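Local coordinates for protein putative NADH Oxidase (Clostridium acetobutylicum, PDB 3E10) that binds flavin mononucleotide and, as a member of the nitroreductase family, probably acts as an FMN-dependent oxidoreductase, at residues B[12-17]-B[68-73]. Residues are numbered along the deposited sequence; the frame is centred on the assembly and turned at random.
With FMN (flavin mononucleotide), chain L.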
loop_
_atom_site.group_PDB
_atom_site.type_symbol
_atom_site.label_atom_id
_atom_site.label_comp_id
_atom_site.label_asym_id
_atom_site.label_seq_id
_atom_site.Cartn_x
_atom_site.Cartn_y
_atom_site.Cartn_z
ATOM N N ARG B 12 15.295 -8.276 7.654
ATOM C CA ARG B 12 16.123 -7.202 8.203
ATOM C C ARG B 12 17.607 -7.491 8.248
ATOM O O ARG B 12 18.373 -6.678 8.754
ATOM C CB ARG B 12 15.627 -6.846 9.597
ATOM C CG ARG B 12 14.184 -6.331 9.594
ATOM C CD ARG B 12 13.746 -5.928 11.002
ATOM N NE ARG B 12 12.455 -5.265 11.018
ATOM C CZ ARG B 12 11.285 -5.866 11.209
ATOM N NH1 ARG B 12 11.197 -7.171 11.440
ATOM N NH2 ARG B 12 10.169 -5.143 11.187
ATOM N N ASN B 13 18.011 -8.602 7.615
ATOM C CA ASN B 13 19.396 -9.039 7.638
ATOM C C ASN B 13 19.647 -9.735 6.307
ATOM O O ASN B 13 18.834 -10.540 5.893
ATOM C CB ASN B 13 19.567 -9.977 8.831
ATOM C CG ASN B 13 20.999 -10.344 9.099
ATOM O OD1 ASN B 13 21.919 -9.574 8.823
ATOM N ND2 ASN B 13 21.196 -11.530 9.666
ATOM N N TYR B 14 20.765 -9.413 5.659
ATOM C CA TYR B 14 21.022 -9.824 4.289
ATOM C C TYR B 14 22.410 -10.383 4.097
ATOM O O TYR B 14 23.379 -10.035 4.809
ATOM C CB TYR B 14 20.862 -8.640 3.307
ATOM C CG TYR B 14 19.633 -7.823 3.617
ATOM C CD1 TYR B 14 18.384 -8.264 3.222
ATOM C CD2 TYR B 14 19.723 -6.643 4.333
ATOM C CE1 TYR B 14 17.233 -7.557 3.558
ATOM C CE2 TYR B 14 18.604 -5.942 4.681
ATOM C CZ TYR B 14 17.363 -6.374 4.288
ATOM O OH TYR B 14 16.271 -5.594 4.652
ATOM N N LYS B 15 22.491 -11.235 3.094
ATOM C CA LYS B 15 23.756 -11.694 2.521
ATOM C C LYS B 15 24.502 -10.540 1.855
ATOM O O LYS B 15 23.927 -9.497 1.576
ATOM C CB LYS B 15 23.485 -12.793 1.486
ATOM C CG LYS B 15 22.761 -13.998 2.073
ATOM C CD LYS B 15 22.618 -15.139 1.117
ATOM C CE LYS B 15 22.262 -16.433 1.873
ATOM N NZ LYS B 15 21.705 -17.489 0.987
ATOM N N GLY B 16 25.777 -10.751 1.549
ATOM C CA GLY B 16 26.540 -9.716 0.846
ATOM C C GLY B 16 26.249 -9.622 -0.648
ATOM O O GLY B 16 26.566 -8.624 -1.269
ATOM N N LYS B 17 25.656 -10.674 -1.212
ATOM C CA LYS B 17 25.381 -10.772 -2.630
ATOM C C LYS B 17 24.640 -9.537 -3.141
ATOM O O LYS B 17 23.630 -9.142 -2.569
ATOM C CB LYS B 17 24.532 -12.027 -2.889
ATOM C CG LYS B 17 24.107 -12.249 -4.339
ATOM C CD LYS B 17 23.415 -13.598 -4.544
ATOM C CE LYS B 17 23.138 -13.853 -6.037
ATOM N NZ LYS B 17 24.368 -13.819 -6.916
ATOM N N LYS B 68 22.549 -1.711 7.494
ATOM C CA LYS B 68 23.960 -2.003 7.735
ATOM C C LYS B 68 24.468 -3.239 7.003
ATOM O O LYS B 68 25.675 -3.378 6.789
ATOM C CB LYS B 68 24.244 -2.124 9.230
ATOM C CG LYS B 68 23.966 -0.821 9.983
ATOM C CD LYS B 68 24.345 -0.930 11.433
ATOM C CE LYS B 68 24.076 0.361 12.179
ATOM N NZ LYS B 68 24.688 1.561 11.523
ATOM N N THR B 69 23.560 -4.131 6.624
ATOM C CA THR B 69 23.931 -5.291 5.790
ATOM C C THR B 69 23.331 -5.286 4.394
ATOM O O THR B 69 23.670 -6.139 3.564
ATOM C CB THR B 69 23.631 -6.630 6.480
ATOM O OG1 THR B 69 22.217 -6.759 6.664
ATOM C CG2 THR B 69 24.363 -6.769 7.863
ATOM N N ALA B 70 22.456 -4.333 4.095
ATOM C CA ALA B 70 21.739 -4.345 2.832
ATOM C C ALA B 70 22.649 -3.982 1.669
ATOM O O ALA B 70 23.364 -2.982 1.746
ATOM C CB ALA B 70 20.562 -3.337 2.878
ATOM N N PRO B 71 22.645 -4.782 0.596
ATOM C CA PRO B 71 23.338 -4.372 -0.610
ATOM C C PRO B 71 22.583 -3.406 -1.517
ATOM O O PRO B 71 23.145 -2.935 -2.516
ATOM C CB PRO B 71 23.483 -5.691 -1.371
ATOM C CG PRO B 71 22.220 -6.443 -0.997
ATOM C CD PRO B 71 22.106 -6.150 0.459
ATOM N N LEU B 72 21.319 -3.137 -1.178
ATOM C CA LEU B 72 20.494 -2.245 -1.965
ATOM C C LEU B 72 19.585 -1.480 -1.020
ATOM O O LEU B 72 19.032 -2.058 -0.082
ATOM C CB LEU B 72 19.597 -3.040 -2.927
ATOM C CG LEU B 72 18.607 -2.279 -3.814
ATOM C CD1 LEU B 72 19.321 -1.357 -4.778
ATOM C CD2 LEU B 72 17.734 -3.272 -4.581
ATOM N N ALA B 73 19.456 -0.191 -1.274
ATOM C CA ALA B 73 18.417 0.617 -0.614
ATOM C C ALA B 73 17.669 1.419 -1.658
ATOM O O ALA B 73 18.277 1.909 -2.626
ATOM C CB ALA B 73 19.040 1.581 0.423
HETATM N N1 FMN L . 10.291 -2.201 10.328
HETATM C C2 FMN L . 11.494 -1.782 10.817
HETATM O O2 FMN L . 12.344 -2.615 11.162
HETATM N N3 FMN L . 11.758 -0.441 10.894
HETATM C C4 FMN L . 10.827 0.530 10.593
HETATM O O4 FMN L . 11.116 1.747 10.677
HETATM C C4A FMN L . 9.602 0.104 10.078
HETATM N N5 FMN L . 8.674 1.035 9.696
HETATM C C5A FMN L . 7.480 0.594 9.129
HETATM C C6 FMN L . 6.549 1.551 8.736
HETATM C C7 FMN L . 5.329 1.176 8.164
HETATM C C7M FMN L . 4.378 2.204 7.677
HETATM C C8 FMN L . 5.073 -0.190 7.966
HETATM C C8M FMN L . 3.864 -0.631 7.138
HETATM C C9 FMN L . 6.022 -1.138 8.367
HETATM C C9A FMN L . 7.215 -0.769 8.964
HETATM N N10 FMN L . 8.161 -1.704 9.397
HETATM C C10 FMN L . 9.372 -1.272 9.920
HETATM C "C1'" FMN L . 7.905 -3.138 9.196
HETATM C "C2'" FMN L . 6.931 -3.653 10.268
HETATM O "O2'" FMN L . 7.540 -3.751 11.554
HETATM C "C3'" FMN L . 6.417 -5.037 9.860
HETATM O "O3'" FMN L . 5.634 -4.884 8.688
HETATM C "C4'" FMN L . 5.600 -5.756 10.952
HETATM O "O4'" FMN L . 6.426 -6.104 12.060
HETATM C "C5'" FMN L . 4.894 -7.019 10.466
HETATM O "O5'" FMN L . 5.826 -7.997 9.988
HETATM P P FMN L . 5.786 -8.461 8.460
HETATM O O1P FMN L . 4.378 -8.893 8.137
HETATM O O2P FMN L . 6.173 -7.304 7.598
HETATM O O3P FMN L . 6.760 -9.616 8.405
HETATM O O HOH W 1 21.629 -5.585 9.037
#
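R12 O and T69 OG1 approach the same water, whose oxygen lies 2.7 Å from T69 OG1 and makes only a weak, longer bond to R12 O. The R12 side chain leaves in another direction, extended from CG to NE, and carries its guanidinium to the pyrimidine end of the flavin. There NE donates to FMN O2 over 2.7 Å and NH2 reaches FMN N1 at 3.1 Å along an almost straight line (169°), with N1 in the plane of the guanidinium at its edge. Such a paired grip on N1 and O2 would probably stabilise negative charge on that side of a reduced flavin. S10, Y63 and G115 also bond to the cofactor. In one of its two conformers N13 places OD1 near T69 OG1, a contact that is not a hydrogen bond, and ND2 is bonded to N149 OD1. Y14 brings the loop down onto 68-73: its backbone N donates to T69 OG1 (3.2 Å, 147°), the hydroxyl being set between the backbone N and carbonyl carbon of T69 by a chi1 of 64°. In the nitroreductase fold this joins the loop between helices 4-7 and 21-32, which supplies flavin ligands, to the lead-in of sheet strand 72-79. The Y14 ring, buried and oblique to its neighbours, has CD2 3.4 Å from A70 CA and 3.7 Å from A70 CB. Its OH bonds to S143 on the adjacent strand 136-145, and the ring also touches V112. Y14 CB packs against P71 CD at 4.0 Å, and K15 O lies near the same carbon. Past G16, whose carbonyl skirts the same proline, K17 brings its backbone O to P71 CG, while its CB points away from 68-73.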